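PDB 5N3U: phycocyanobilin lyase subunit alpha from Nostoc sp. PCC 7120, which is probably required, in association with its partner subunit CpcF as a lyase, for attaching the bilin chromophore to the phycocyanin subunit CpcA. Local coordinates for residues 39-43 with 44-48; 50-53 with 54-58; 153-157 with 158-162; 173-176 with 177-180. All coordinates share one frame; numbering follows the deposited sequence.

Contact 1: residues 39-43 with 44-48; sequences WWLGK and YRVKE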
ATOM      1  N   TRP A  39       8.746 -11.648  11.691  1.00 18.33           N
ATOM      2  CA  TRP A  39       7.704 -11.173  10.775  1.00 19.29           C
ATOM      3  C   TRP A  39       8.140 -11.224   9.318  1.00 19.16           C
ATOM      4  O   TRP A  39       7.424 -11.688   8.449  1.00 19.88           O
ATOM      5  CB  TRP A  39       7.302  -9.693  11.194  1.00 19.57           C
ATOM      6  CG  TRP A  39       6.421  -9.063  10.215  1.00 22.85           C
ATOM      7  CD1 TRP A  39       5.077  -9.116  10.184  1.00 25.44           C
ATOM      8  CD2 TRP A  39       6.806  -8.262   9.133  1.00 24.69           C
ATOM      9  NE1 TRP A  39       4.615  -8.505   9.097  1.00 24.99           N
ATOM     10  CE2 TRP A  39       5.630  -7.947   8.422  1.00 23.47           C
ATOM     11  CE3 TRP A  39       8.029  -7.835   8.651  1.00 25.07           C
ATOM     12  CZ2 TRP A  39       5.622  -7.159   7.281  1.00 26.96           C
ATOM     13  CZ3 TRP A  39       8.040  -7.040   7.486  1.00 29.12           C
ATOM     14  CH2 TRP A  39       6.834  -6.735   6.806  1.00 23.69           C
ATOM     15  N   TRP A  40       9.382 -10.774   9.031  1.00 19.47           N
ATOM     16  CA  TRP A  40       9.863 -10.738   7.673  1.00 20.76           C
ATOM     17  C   TRP A  40       9.892 -12.112   7.024  1.00 20.03           C
ATOM     18  O   TRP A  40       9.531 -12.286   5.840  1.00 21.81           O
ATOM     19  CB  TRP A  40      11.225 -10.093   7.637  1.00 21.09           C
ATOM     20  CG  TRP A  40      11.771  -9.741   6.310  1.00 26.60           C
ATOM     21  CD1 TRP A  40      11.757  -8.533   5.685  1.00 28.66           C
ATOM     22  CD2 TRP A  40      12.571 -10.597   5.483  1.00 28.88           C
ATOM     23  NE1 TRP A  40      12.430  -8.599   4.466  1.00 27.33           N
ATOM     24  CE2 TRP A  40      12.916  -9.869   4.319  1.00 29.82           C
ATOM     25  CE3 TRP A  40      12.968 -11.922   5.586  1.00 29.32           C
ATOM     26  CZ2 TRP A  40      13.690 -10.421   3.285  1.00 32.14           C
ATOM     27  CZ3 TRP A  40      13.728 -12.490   4.525  1.00 32.26           C
ATOM     28  CH2 TRP A  40      14.086 -11.716   3.404  1.00 30.15           C
ATOM     29  N   LEU A  41      10.320 -13.096   7.778  1.00 21.16           N
ATOM     30  CA  LEU A  41      10.421 -14.469   7.216  1.00 21.05           C
ATOM     31  C   LEU A  41       9.057 -15.005   6.802  1.00 23.80           C
ATOM     32  O   LEU A  41       8.946 -15.630   5.791  1.00 22.71           O
ATOM     33  CB  LEU A  41      11.065 -15.379   8.234  1.00 23.66           C
ATOM     34  CG  LEU A  41      12.574 -15.177   8.475  1.00 22.32           C
ATOM     35  CD1 LEU A  41      13.038 -15.922   9.685  1.00 24.54           C
ATOM     36  CD2 LEU A  41      13.318 -15.599   7.237  1.00 26.32           C
ATOM     37  N   GLY A  42       8.018 -14.650   7.546  1.00 20.04           N
ATOM     38  CA  GLY A  42       6.624 -15.047   7.181  1.00 18.83           C
ATOM     39  C   GLY A  42       6.077 -14.241   6.093  1.00 20.68           C
ATOM     40  O   GLY A  42       5.452 -14.791   5.174  1.00 21.26           O
ATOM     41  N   LYS A  43       6.337 -12.944   6.112  1.00 20.40           N
ATOM     42  CA  LYS A  43       5.822 -12.085   5.088  1.00 22.16           C
ATOM     43  C   LYS A  43       6.367 -12.472   3.716  1.00 24.60           C
ATOM     44  O   LYS A  43       5.649 -12.496   2.734  1.00 22.47           O
ATOM     45  CB  LYS A  43       6.235 -10.681   5.456  1.00 26.05           C
ATOM     46  CG  LYS A  43       5.981  -9.609   4.382  1.00 28.34           C
ATOM     47  CD  LYS A  43       4.537  -9.482   3.996  1.00 29.13           C
ATOM     48  CE  LYS A  43       4.513  -8.274   3.060  1.00 35.37           C
ATOM     49  NZ  LYS A  43       3.137  -7.887   2.802  1.00 35.86           N
ATOM     50  N   TYR A  44       7.663 -12.758   3.639  1.00 23.41           N
ATOM     51  CA  TYR A  44       8.317 -13.132   2.390  1.00 27.23           C
ATOM     52  C   TYR A  44       8.291 -14.626   2.177  1.00 30.55           C
ATOM     53  O   TYR A  44       8.861 -15.127   1.198  1.00 30.25           O
ATOM     54  CB  TYR A  44       9.759 -12.543   2.347  1.00 28.85           C
ATOM     55  CG  TYR A  44       9.669 -11.055   2.253  1.00 31.28           C
ATOM     56  CD1 TYR A  44       9.496 -10.291   3.390  1.00 37.60           C
ATOM     57  CD2 TYR A  44       9.707 -10.416   1.028  1.00 39.16           C
ATOM     58  CE1 TYR A  44       9.357  -8.916   3.343  1.00 40.32           C
ATOM     59  CE2 TYR A  44       9.531  -9.029   0.953  1.00 44.92           C
ATOM     60  CZ  TYR A  44       9.317  -8.294   2.121  1.00 47.84           C
ATOM     61  OH  TYR A  44       9.120  -6.907   2.139  1.00 48.63           O
ATOM     62  N   ARG A  45       7.609 -15.364   3.033  1.00 29.39           N
ATOM     63  CA  ARG A  45       7.357 -16.819   2.797  1.00 30.39           C
ATOM     64  C   ARG A  45       8.692 -17.567   2.464  1.00 32.58           C
ATOM     65  O   ARG A  45       8.808 -18.229   1.466  1.00 27.75           O
ATOM     66  CB  ARG A  45       6.330 -17.044   1.734  1.00 32.41           C
ATOM     67  CG  ARG A  45       4.959 -16.591   2.212  1.00 41.25           C
ATOM     68  CD  ARG A  45       3.883 -17.317   1.452  1.00 44.79           C
ATOM     69  NE  ARG A  45       2.608 -16.677   1.755  1.00 54.18           N
ATOM     70  CZ  ARG A  45       1.579 -17.224   2.402  1.00 54.39           C
ATOM     71  NH1 ARG A  45       1.599 -18.484   2.869  1.00 51.12           N
ATOM     72  NH2 ARG A  45       0.502 -16.478   2.586  1.00 58.49           N
ATOM     73  N   VAL A  46       9.670 -17.379   3.329  1.00 28.59           N
ATOM     74  CA  VAL A  46      10.997 -17.905   3.173  1.00 29.63           C
ATOM     75  C   VAL A  46      10.912 -19.273   3.745  1.00 31.74           C
ATOM     76  O   VAL A  46      11.074 -19.477   4.963  1.00 35.15           O
ATOM     77  CB  VAL A  46      11.959 -17.072   3.970  1.00 33.72           C
ATOM     78  CG1 VAL A  46      13.369 -17.636   3.937  1.00 41.07           C
ATOM     79  CG2 VAL A  46      11.977 -15.640   3.428  1.00 36.76           C
ATOM     80  N   LYS A  47      10.643 -20.215   2.865  1.00 32.06           N
ATOM     81  CA  LYS A  47      10.415 -21.608   3.255  1.00 42.87           C
ATOM     82  C   LYS A  47      11.667 -22.511   3.419  1.00 45.79           C
ATOM     83  O   LYS A  47      11.522 -23.635   3.795  1.00 46.98           O
ATOM     84  CB  LYS A  47       9.500 -22.279   2.245  1.00 45.55           C
ATOM     85  CG  LYS A  47       8.306 -21.465   1.897  1.00 45.15           C
ATOM     86  CD  LYS A  47       7.400 -22.234   0.975  1.00 50.22           C
ATOM     87  CE  LYS A  47       5.976 -21.924   1.359  1.00 58.59           C
ATOM     88  NZ  LYS A  47       5.065 -22.014   0.202  1.00 68.99           N
ATOM     89  N   GLU A  48      12.867 -22.018   3.148  1.00 47.03           N
ATOM     90  CA  GLU A  48      14.116 -22.740   3.479  1.00 46.89           C
ATOM     91  C   GLU A  48      14.075 -23.448   4.804  1.00 46.08           C
ATOM     92  O   GLU A  48      13.641 -22.887   5.847  1.00 41.76           O
ATOM     93  CB  GLU A  48      15.231 -21.743   3.651  1.00 50.69           C
ATOM     94  CG  GLU A  48      15.894 -21.339   2.360  1.00 63.54           C
ATOM     95  CD  GLU A  48      16.739 -20.101   2.552  1.00 59.89           C
ATOM     96  OE1 GLU A  48      16.731 -19.227   1.654  1.00 61.94           O
ATOM     97  OE2 GLU A  48      17.367 -20.007   3.627  1.00 64.55           O
TER
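A Schellman motif closes helix 31-43, and the paired rings of Trp-40 and Tyr-44 lie beside it. Val-46 N reaches back to Leu-41 O over 3.1 Å in an almost straight bond (N-H...O 176°), while Arg-45 N makes a weak 3.1 Å bond to Gly-42 O. Arg-45 takes the positive phi of the C-prime residue and so turns the chain away from the helix. One step earlier, Tyr-44 N still makes a regular helical bond to Trp-40 O, 2.9 Å long.

The Tyr-44 ring lies in an offset stack over the five-membered ring of Trp-40, centroids 4.1 Å apart and planes at 26°. Its CE1 corner comes to 3.3 Å from Trp-40 NE1, and the adjacent CD1 brings the ring edge to Trp-40 O, which lies in the plane of the phenol ring. Because Trp-40 CG stands anti to the backbone N (chi1 -169°), the indole extends toward the helix end, where Tyr-44 can cover it. This cap falls within the PBS lyase HEAT-like repeat range, between helix 31-43 and helix 49-58.

Val-46 supplies the apolar half of the turn: its CB packs on Leu-41 CD2 at 3.8 Å, and CG2 meets Trp-40 CZ3, also at 3.8 Å. Its branched, compact shape suits a buried site facing back to the helix. Lys-43 lays its CG methylene obliquely by the phenol ring and sends NZ to a salt bridge with Glu-7 of the second subunit. Tyr-44 also packs on Phe-106 of the lyase beta subunit.

Contact 2: residues 50-53 with 54-58; sequences AAVD and ALIAA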
ATOM      1  N   ALA A  50      16.291 -23.902   7.012  1.00 31.57           N
ATOM      2  CA  ALA A  50      16.937 -23.320   8.169  1.00 32.64           C
ATOM      3  C   ALA A  50      16.028 -22.192   8.750  1.00 32.73           C
ATOM      4  O   ALA A  50      16.077 -21.933   9.938  1.00 31.87           O
ATOM      5  CB  ALA A  50      18.324 -22.765   7.884  1.00 37.28           C
ATOM      6  N   ALA A  51      15.201 -21.579   7.909  1.00 31.56           N
ATOM      7  CA  ALA A  51      14.255 -20.550   8.416  1.00 31.93           C
ATOM      8  C   ALA A  51      13.249 -21.235   9.346  1.00 26.69           C
ATOM      9  O   ALA A  51      13.077 -20.839  10.480  1.00 28.46           O
ATOM     10  CB  ALA A  51      13.586 -19.898   7.248  1.00 34.36           C
ATOM     11  N   VAL A  52      12.760 -22.374   8.914  1.00 24.62           N
ATOM     12  CA  VAL A  52      11.793 -23.154   9.666  1.00 24.63           C
ATOM     13  C   VAL A  52      12.382 -23.551  10.988  1.00 29.83           C
ATOM     14  O   VAL A  52      11.791 -23.344  12.020  1.00 23.48           O
ATOM     15  CB  VAL A  52      11.260 -24.367   8.843  1.00 23.86           C
ATOM     16  CG1 VAL A  52      10.387 -25.299   9.668  1.00 27.05           C
ATOM     17  CG2 VAL A  52      10.477 -23.959   7.632  1.00 27.68           C
ATOM     18  N   ASP A  53      13.580 -24.154  10.989  1.00 33.59           N
ATOM     19  CA  ASP A  53      14.209 -24.562  12.239  1.00 29.46           C
ATOM     20  C   ASP A  53      14.451 -23.426  13.206  1.00 25.91           C
ATOM     21  O   ASP A  53      14.205 -23.517  14.405  1.00 28.94           O
ATOM     22  CB  ASP A  53      15.581 -25.214  11.949  1.00 37.63           C
ATOM     23  CG  ASP A  53      15.449 -26.596  11.208  1.00 44.22           C
ATOM     24  OD1 ASP A  53      14.319 -27.113  10.993  1.00 43.73           O
ATOM     25  OD2 ASP A  53      16.490 -27.144  10.793  1.00 50.79           O
ATOM     26  N   ALA A  54      14.949 -22.319  12.695  1.00 31.16           N
ATOM     27  CA  ALA A  54      15.149 -21.117  13.529  1.00 28.54           C
ATOM     28  C   ALA A  54      13.852 -20.579  14.150  1.00 25.25           C
ATOM     29  O   ALA A  54      13.807 -20.136  15.338  1.00 25.71           O
ATOM     30  CB  ALA A  54      15.822 -20.039  12.688  1.00 30.27           C
ATOM     31  N   LEU A  55      12.793 -20.619  13.369  1.00 26.75           N
ATOM     32  CA  LEU A  55      11.499 -20.160  13.929  1.00 24.46           C
ATOM     33  C   LEU A  55      10.964 -21.114  14.976  1.00 22.83           C
ATOM     34  O   LEU A  55      10.418 -20.679  16.009  1.00 24.45           O
ATOM     35  CB  LEU A  55      10.506 -19.918  12.813  1.00 22.03           C
ATOM     36  CG  LEU A  55      10.817 -18.723  11.952  1.00 23.46           C
ATOM     37  CD1 LEU A  55      10.092 -18.816  10.643  1.00 22.21           C
ATOM     38  CD2 LEU A  55      10.519 -17.401  12.671  1.00 25.00           C
ATOM     39  N   ILE A  56      11.139 -22.418  14.758  1.00 21.24           N
ATOM     40  CA  ILE A  56      10.782 -23.386  15.752  1.00 20.94           C
ATOM     41  C   ILE A  56      11.494 -23.146  17.027  1.00 23.69           C
ATOM     42  O   ILE A  56      10.873 -23.179  18.082  1.00 24.61           O
ATOM     43  CB  ILE A  56      10.989 -24.823  15.231  1.00 22.85           C
ATOM     44  CG1 ILE A  56       9.979 -25.067  14.123  1.00 24.39           C
ATOM     45  CG2 ILE A  56      10.915 -25.860  16.412  1.00 22.59           C
ATOM     46  CD1 ILE A  56      10.163 -26.302  13.254  1.00 28.08           C
ATOM     47  N   ALA A  57      12.797 -22.870  16.970  1.00 25.26           N
ATOM     48  CA  ALA A  57      13.533 -22.589  18.187  1.00 26.49           C
ATOM     49  C   ALA A  57      12.983 -21.341  18.916  1.00 25.99           C
ATOM     50  O   ALA A  57      12.864 -21.286  20.124  1.00 26.15           O
ATOM     51  CB  ALA A  57      14.998 -22.412  17.842  1.00 27.29           C
ATOM     52  N   ALA A  58      12.582 -20.345  18.142  1.00 25.28           N
ATOM     53  CA  ALA A  58      12.041 -19.101  18.715  1.00 22.94           C
ATOM     54  C   ALA A  58      10.696 -19.301  19.372  1.00 23.11           C
ATOM     55  O   ALA A  58      10.299 -18.487  20.210  1.00 25.94           O
ATOM     56  CB  ALA A  58      11.965 -18.107  17.595  1.00 25.91           C
TER
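Apart from the Asp-53 carboxylate, whose OD1 forms a salt bridge with Lys-88, the flat groups here are peptide units, each carbonyl from Ala-50 to Asp-53 met by an amide four residues on. Ala-54 N bonds to Ala-50 O, Leu-55 N to Ala-51 O, Ile-56 N to Val-52 O and Ala-57 N to Asp-53 O. This is regular alpha-helix, in helix 49-58 of the HEAT-like repeat, and its bond from Leu-55 N to Ala-51 O is 2.9 Å long.

The residue types follow the faces of the helix. Ala-51 and Ala-54 carry only methyl groups and pack on Ile-23 of helix 19-25, where small side chains allow close approach. Leu-55 faces helix 72-83, touching Ala-80 and Leu-81. Its CG lies 3.4 Å from Ala-51 O, so the branch point also shields a carbonyl that is already bonded. Polar Asp-53 suits a partly exposed place.

Val-52 and Ile-56, one turn apart, lie side by side and point the same way. With Ile-56 CG1 anti to the carbonyl carbon (chi1 -67°), its chain runs back over the preceding turn: CG1 passes 3.3 Å from Val-52 O, and the terminal CD1 meets Val-52 CG1 at 3.7 Å.

Contact 3: residues 153-157 with 158-162; sequences EALGA and IGATD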
ATOM      1  N   GLU A 153     -12.003 -22.939  13.681  1.00 20.83           N
ATOM      2  CA  GLU A 153     -11.586 -22.964  12.283  1.00 23.19           C
ATOM      3  C   GLU A 153     -10.558 -24.063  12.114  1.00 22.02           C
ATOM      4  O   GLU A 153     -10.627 -24.851  11.151  1.00 21.64           O
ATOM      5  CB  GLU A 153     -10.957 -21.650  11.900  1.00 25.79           C
ATOM      6  CG  GLU A 153     -11.991 -20.597  11.674  1.00 28.76           C
ATOM      7  CD  GLU A 153     -11.414 -19.307  11.152  1.00 41.68           C
ATOM      8  OE1 GLU A 153     -10.164 -19.114  11.182  1.00 43.55           O
ATOM      9  OE2 GLU A 153     -12.229 -18.463  10.720  1.00 41.38           O
ATOM     10  N   ALA A 154      -9.577 -24.127  13.031  1.00 18.19           N
ATOM     11  CA  ALA A 154      -8.559 -25.175  12.886  1.00 18.12           C
ATOM     12  C   ALA A 154      -9.106 -26.611  12.919  1.00 18.84           C
ATOM     13  O   ALA A 154      -8.701 -27.497  12.141  1.00 20.10           O
ATOM     14  CB  ALA A 154      -7.505 -24.994  13.953  1.00 17.82           C
ATOM     15  N   LEU A 155     -10.092 -26.860  13.777  1.00 18.97           N
ATOM     16  CA  LEU A 155     -10.667 -28.175  13.917  1.00 18.95           C
ATOM     17  C   LEU A 155     -11.455 -28.557  12.650  1.00 20.25           C
ATOM     18  O   LEU A 155     -11.370 -29.707  12.208  1.00 18.76           O
ATOM     19  CB  LEU A 155     -11.635 -28.267  15.115  1.00 19.51           C
ATOM     20  CG  LEU A 155     -10.878 -28.300  16.439  1.00 19.70           C
ATOM     21  CD1 LEU A 155     -11.840 -28.026  17.548  1.00 20.54           C
ATOM     22  CD2 LEU A 155     -10.167 -29.597  16.656  1.00 20.17           C
ATOM     23  N   GLY A 156     -12.096 -27.575  12.047  1.00 18.93           N
ATOM     24  CA  GLY A 156     -12.685 -27.808  10.722  1.00 22.72           C
ATOM     25  C   GLY A 156     -11.721 -28.163   9.639  1.00 24.24           C
ATOM     26  O   GLY A 156     -11.916 -29.162   8.869  1.00 22.53           O
ATOM     27  N   ALA A 157     -10.650 -27.389   9.607  1.00 23.91           N
ATOM     28  CA  ALA A 157      -9.616 -27.515   8.560  1.00 23.99           C
ATOM     29  C   ALA A 157      -8.869 -28.796   8.637  1.00 27.17           C
ATOM     30  O   ALA A 157      -8.495 -29.308   7.613  1.00 25.02           O
ATOM     31  CB  ALA A 157      -8.640 -26.346   8.553  1.00 25.85           C
ATOM     32  N   ILE A 158      -8.665 -29.337   9.820  1.00 23.13           N
ATOM     33  CA  ILE A 158      -7.966 -30.593   9.963  1.00 26.24           C
ATOM     34  C   ILE A 158      -8.853 -31.806   9.913  1.00 31.07           C
ATOM     35  O   ILE A 158      -8.361 -32.933  10.092  1.00 32.61           O
ATOM     36  CB  ILE A 158      -7.056 -30.626  11.188  1.00 24.83           C
ATOM     37  CG1 ILE A 158      -7.891 -30.775  12.465  1.00 24.26           C
ATOM     38  CG2 ILE A 158      -6.158 -29.393  11.179  1.00 27.23           C
ATOM     39  CD1 ILE A 158      -7.158 -30.657  13.748  1.00 22.95           C
ATOM     40  N   GLY A 159     -10.151 -31.630   9.702  1.00 25.69           N
ATOM     41  CA  GLY A 159     -11.028 -32.768   9.562  1.00 27.85           C
ATOM     42  C   GLY A 159     -11.301 -33.534  10.858  1.00 32.13           C
ATOM     43  O   GLY A 159     -11.559 -34.724  10.814  1.00 28.29           O
ATOM     44  N   ALA A 160     -11.338 -32.854  12.018  1.00 25.95           N
ATOM     45  CA  ALA A 160     -11.560 -33.522  13.278  1.00 25.60           C
ATOM     46  C   ALA A 160     -13.031 -33.763  13.540  1.00 25.92           C
ATOM     47  O   ALA A 160     -13.676 -33.031  14.360  1.00 27.67           O
ATOM     48  CB  ALA A 160     -10.993 -32.670  14.400  1.00 28.28           C
ATOM     49  N   THR A 161     -13.586 -34.775  12.890  1.00 25.21           N
ATOM     50  CA  THR A 161     -15.005 -35.068  13.039  1.00 31.04           C
ATOM     51  C   THR A 161     -15.479 -35.474  14.432  1.00 30.56           C
ATOM     52  O   THR A 161     -16.622 -35.215  14.805  1.00 31.93           O
ATOM     53  CB  THR A 161     -15.443 -36.149  12.030  1.00 32.86           C
ATOM     54  OG1 THR A 161     -14.531 -37.247  12.131  1.00 30.79           O
ATOM     55  CG2 THR A 161     -15.465 -35.546  10.654  1.00 31.15           C
ATOM     56  N   ASP A 162     -14.600 -36.048  15.223  1.00 30.89           N
ATOM     57  CA  ASP A 162     -14.940 -36.340  16.614  1.00 34.65           C
ATOM     58  C   ASP A 162     -15.295 -35.117  17.410  1.00 31.59           C
ATOM     59  O   ASP A 162     -15.963 -35.237  18.370  1.00 31.92           O
ATOM     60  CB  ASP A 162     -13.772 -36.911  17.365  1.00 39.10           C
ATOM     61  CG  ASP A 162     -13.441 -38.309  16.954  1.00 46.73           C
ATOM     62  OD1 ASP A 162     -14.324 -39.027  16.431  1.00 48.28           O
ATOM     63  OD2 ASP A 162     -12.262 -38.677  17.179  1.00 45.36           O
TER
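Ile-158 holds CG1 between its own backbone N and carbonyl carbon (chi1 75°), a crowded position that isoleucine seldom takes inside a helix but can adopt here, just at its end. The torsion turns both branches back toward the last helical turn. CG2 comes to 3.3 Å from Ala-154 O and CG1 to 3.4 Å from the same oxygen, which also accepts the 3.0 Å bond from Ile-158 N. Hydrocarbon therefore wraps a carbonyl whose hydrogen bond is already made, and the buried branches of Ile-158 go on to Ala-121 and Leu-124 of helix 121-126.

The next two amides turn the chain. Gly-159 N bonds to Gly-156 O at 3.1 Å from well above the carbonyl plane, 65° out of it, so the bond does not use a lone-pair direction. Ala-160 N reaches Leu-155 O over 3.2 Å, close to the direction of the carbonyl bond. Gly-159 has a phi of 72°, easily reached because no CB stands in the way.

Beyond the turn, the methyl of Ala-160 points back to the helix and rests on Leu-155 CD2 at 3.9 Å. A small side chain suits this buried spot, while the longer Leu-155 reaches out to it and also packs on Leu-124. The two bonds back into the last turn, with glycine in positive phi, make up a Schellman motif, here ending helix 148-157 of the HEAT repeats.

Contact 4: residues 173-176 with 177-180; sequences HPVS and RVQC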
ATOM      1  N   HIS A 173     -22.863 -19.246  20.487  1.00 26.65           N
ATOM      2  CA  HIS A 173     -22.018 -18.354  21.280  1.00 24.97           C
ATOM      3  C   HIS A 173     -22.478 -16.905  21.072  1.00 25.22           C
ATOM      4  O   HIS A 173     -22.864 -16.519  19.977  1.00 25.44           O
ATOM      5  CB  HIS A 173     -20.534 -18.527  20.858  1.00 24.78           C
ATOM      6  CG  HIS A 173     -19.584 -17.921  21.838  1.00 23.94           C
ATOM      7  ND1 HIS A 173     -19.324 -16.585  21.855  1.00 23.89           N
ATOM      8  CD2 HIS A 173     -18.884 -18.452  22.844  1.00 23.60           C
ATOM      9  CE1 HIS A 173     -18.510 -16.295  22.861  1.00 22.52           C
ATOM     10  NE2 HIS A 173     -18.229 -17.426  23.463  1.00 24.77           N
ATOM     11  N   PRO A 174     -22.409 -16.066  22.107  1.00 26.71           N
ATOM     12  CA  PRO A 174     -22.827 -14.664  21.987  1.00 29.53           C
ATOM     13  C   PRO A 174     -22.019 -13.800  21.007  1.00 32.62           C
ATOM     14  O   PRO A 174     -22.520 -12.853  20.497  1.00 32.22           O
ATOM     15  CB  PRO A 174     -22.554 -14.089  23.379  1.00 31.75           C
ATOM     16  CG  PRO A 174     -22.333 -15.222  24.303  1.00 33.11           C
ATOM     17  CD  PRO A 174     -22.118 -16.461  23.510  1.00 29.81           C
ATOM     18  N   VAL A 175     -20.739 -14.115  20.797  1.00 26.50           N
ATOM     19  CA  VAL A 175     -19.874 -13.434  19.846  1.00 28.20           C
ATOM     20  C   VAL A 175     -20.010 -13.870  18.394  1.00 27.10           C
ATOM     21  O   VAL A 175     -19.817 -15.015  18.059  1.00 21.49           O
ATOM     22  CB  VAL A 175     -18.365 -13.491  20.301  1.00 26.88           C
ATOM     23  CG1 VAL A 175     -17.448 -12.825  19.259  1.00 27.88           C
ATOM     24  CG2 VAL A 175     -18.229 -12.858  21.702  1.00 33.22           C
ATOM     25  N   SER A 176     -20.281 -12.904  17.526  1.00 25.53           N
ATOM     26  CA  SER A 176     -20.606 -13.186  16.120  1.00 31.02           C
ATOM     27  C   SER A 176     -19.484 -13.895  15.379  1.00 29.55           C
ATOM     28  O   SER A 176     -19.750 -14.779  14.614  1.00 23.15           O
ATOM     29  CB  SER A 176     -20.872 -11.878  15.332  1.00 34.39           C
ATOM     30  OG  SER A 176     -22.169 -11.512  15.593  1.00 44.43           O
ATOM     31  N   ARG A 177     -18.238 -13.500  15.654  1.00 25.23           N
ATOM     32  CA  ARG A 177     -17.098 -14.148  15.045  1.00 25.96           C
ATOM     33  C   ARG A 177     -16.951 -15.545  15.420  1.00 20.77           C
ATOM     34  O   ARG A 177     -16.530 -16.377  14.603  1.00 20.93           O
ATOM     35  CB  ARG A 177     -15.816 -13.339  15.368  1.00 32.41           C
ATOM     36  CG  ARG A 177     -15.874 -12.034  14.510  1.00 42.26           C
ATOM     37  CD  ARG A 177     -14.695 -11.064  14.740  1.00 53.89           C
ATOM     38  NE  ARG A 177     -13.471 -11.702  14.242  1.00 58.22           N
ATOM     39  CZ  ARG A 177     -12.726 -11.353  13.196  1.00 50.65           C
ATOM     40  NH1 ARG A 177     -12.936 -10.248  12.476  1.00 54.07           N
ATOM     41  NH2 ARG A 177     -11.711 -12.145  12.888  1.00 52.52           N
ATOM     42  N   VAL A 178     -17.289 -15.878  16.660  1.00 19.83           N
ATOM     43  CA  VAL A 178     -17.245 -17.282  17.109  1.00 19.51           C
ATOM     44  C   VAL A 178     -18.330 -18.122  16.400  1.00 22.36           C
ATOM     45  O   VAL A 178     -18.123 -19.293  16.024  1.00 18.10           O
ATOM     46  CB  VAL A 178     -17.340 -17.338  18.626  1.00 22.34           C
ATOM     47  CG1 VAL A 178     -17.455 -18.717  19.097  1.00 22.21           C
ATOM     48  CG2 VAL A 178     -16.100 -16.600  19.240  1.00 20.91           C
ATOM     49  N   GLN A 179     -19.508 -17.537  16.260  1.00 20.88           N
ATOM     50  CA  GLN A 179     -20.572 -18.287  15.571  1.00 22.02           C
ATOM     51  C   GLN A 179     -20.234 -18.578  14.126  1.00 19.74           C
ATOM     52  O   GLN A 179     -20.563 -19.667  13.624  1.00 21.90           O
ATOM     53  CB  GLN A 179     -21.867 -17.482  15.606  1.00 24.46           C
ATOM     54  CG  GLN A 179     -22.384 -17.312  16.976  1.00 25.04           C
ATOM     55  CD  GLN A 179     -23.632 -16.447  16.994  1.00 36.97           C
ATOM     56  OE1 GLN A 179     -23.626 -15.296  16.580  1.00 39.99           O
ATOM     57  NE2 GLN A 179     -24.691 -17.014  17.485  1.00 37.88           N
ATOM     58  N   CYS A 180     -19.606 -17.622  13.465  1.00 19.23           N
ATOM     59  CA  CYS A 180     -19.175 -17.778  12.083  0.52 20.83           C
ATOM     60  C   CYS A 180     -18.154 -18.889  11.933  1.00 19.35           C
ATOM     61  O   CYS A 180     -18.235 -19.742  11.018  1.00 20.23           O
ATOM     62  CB  CYS A 180     -18.634 -16.454  11.604  0.52 23.10           C
ATOM     63  SG  CYS A 180     -18.243 -16.332   9.861  0.52 25.29           S
TER
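Arg-177 begins the run along the first turn of helix 176-190, its backbone N lying 3.8 Å from CG1 of Val-175, the N-cap residue. Its chain bends at chi3 and leads away from the cap to a salt bridge between NH2 and Glu-149, so a long, charged residue suits this partly exposed place.

Val-178 faces the loop. Its N makes a weak bond to Val-175 O, and its side chain lies over one face of the His-173 imidazole, with CG1 3.6 Å from His-173 CG; Pro-174 CD covers the opposite face. Sandwiched like this, the ring is further fixed by the 3.0 Å bond from Val-175 N to His-173 ND1. Val-178 CG2 also touches Val-175 CB at 4.0 Å, so the two branched side chains pack together beside the imidazole.

Gln-179 N donates to Val-175 O at 3.1 Å, the regular first-turn bond. With its CG anti to the carbonyl carbon (chi1 -65°), the side chain runs back beside the loop until CD lies 3.1 Å from His-173 O. Its amide NE2 bonds to Leu-171 O, much as His-173 NE2 bonds to Ala-135 O. A glutamine has both the reach and the N-H for this.

Cys-180 N bonds to Ser-176 O at 3.1 Å. This start of helix 176-190 packs against helix 208-221, with Ser-176 on Leu-210 and Arg-177 on Val-213.

Contacts 1 and 2 belong to one HEAT-like repeat range and touch directly: Val-46 O lies 3.4 Å from Ala-51 CB, and Leu-41 meets Leu-55 where helices 31-43 and 49-58 pack. Contacts 3 and 4 share the later HEAT range without touching, their nearest atoms about 6 Å apart. Contact 3 is the buried one; the other three are partly buried. Contacts 1 and 3 both end a helix with a Schellman motif, but contact 1, at the subunit interfaces, adds stacked rings and an intersubunit salt bridge, whereas contact 3 is aliphatic. Contact 2 lies within a single helix and runs to its end, and contact 4 starts a helix with histidine and glutamine tying down the preceding loop.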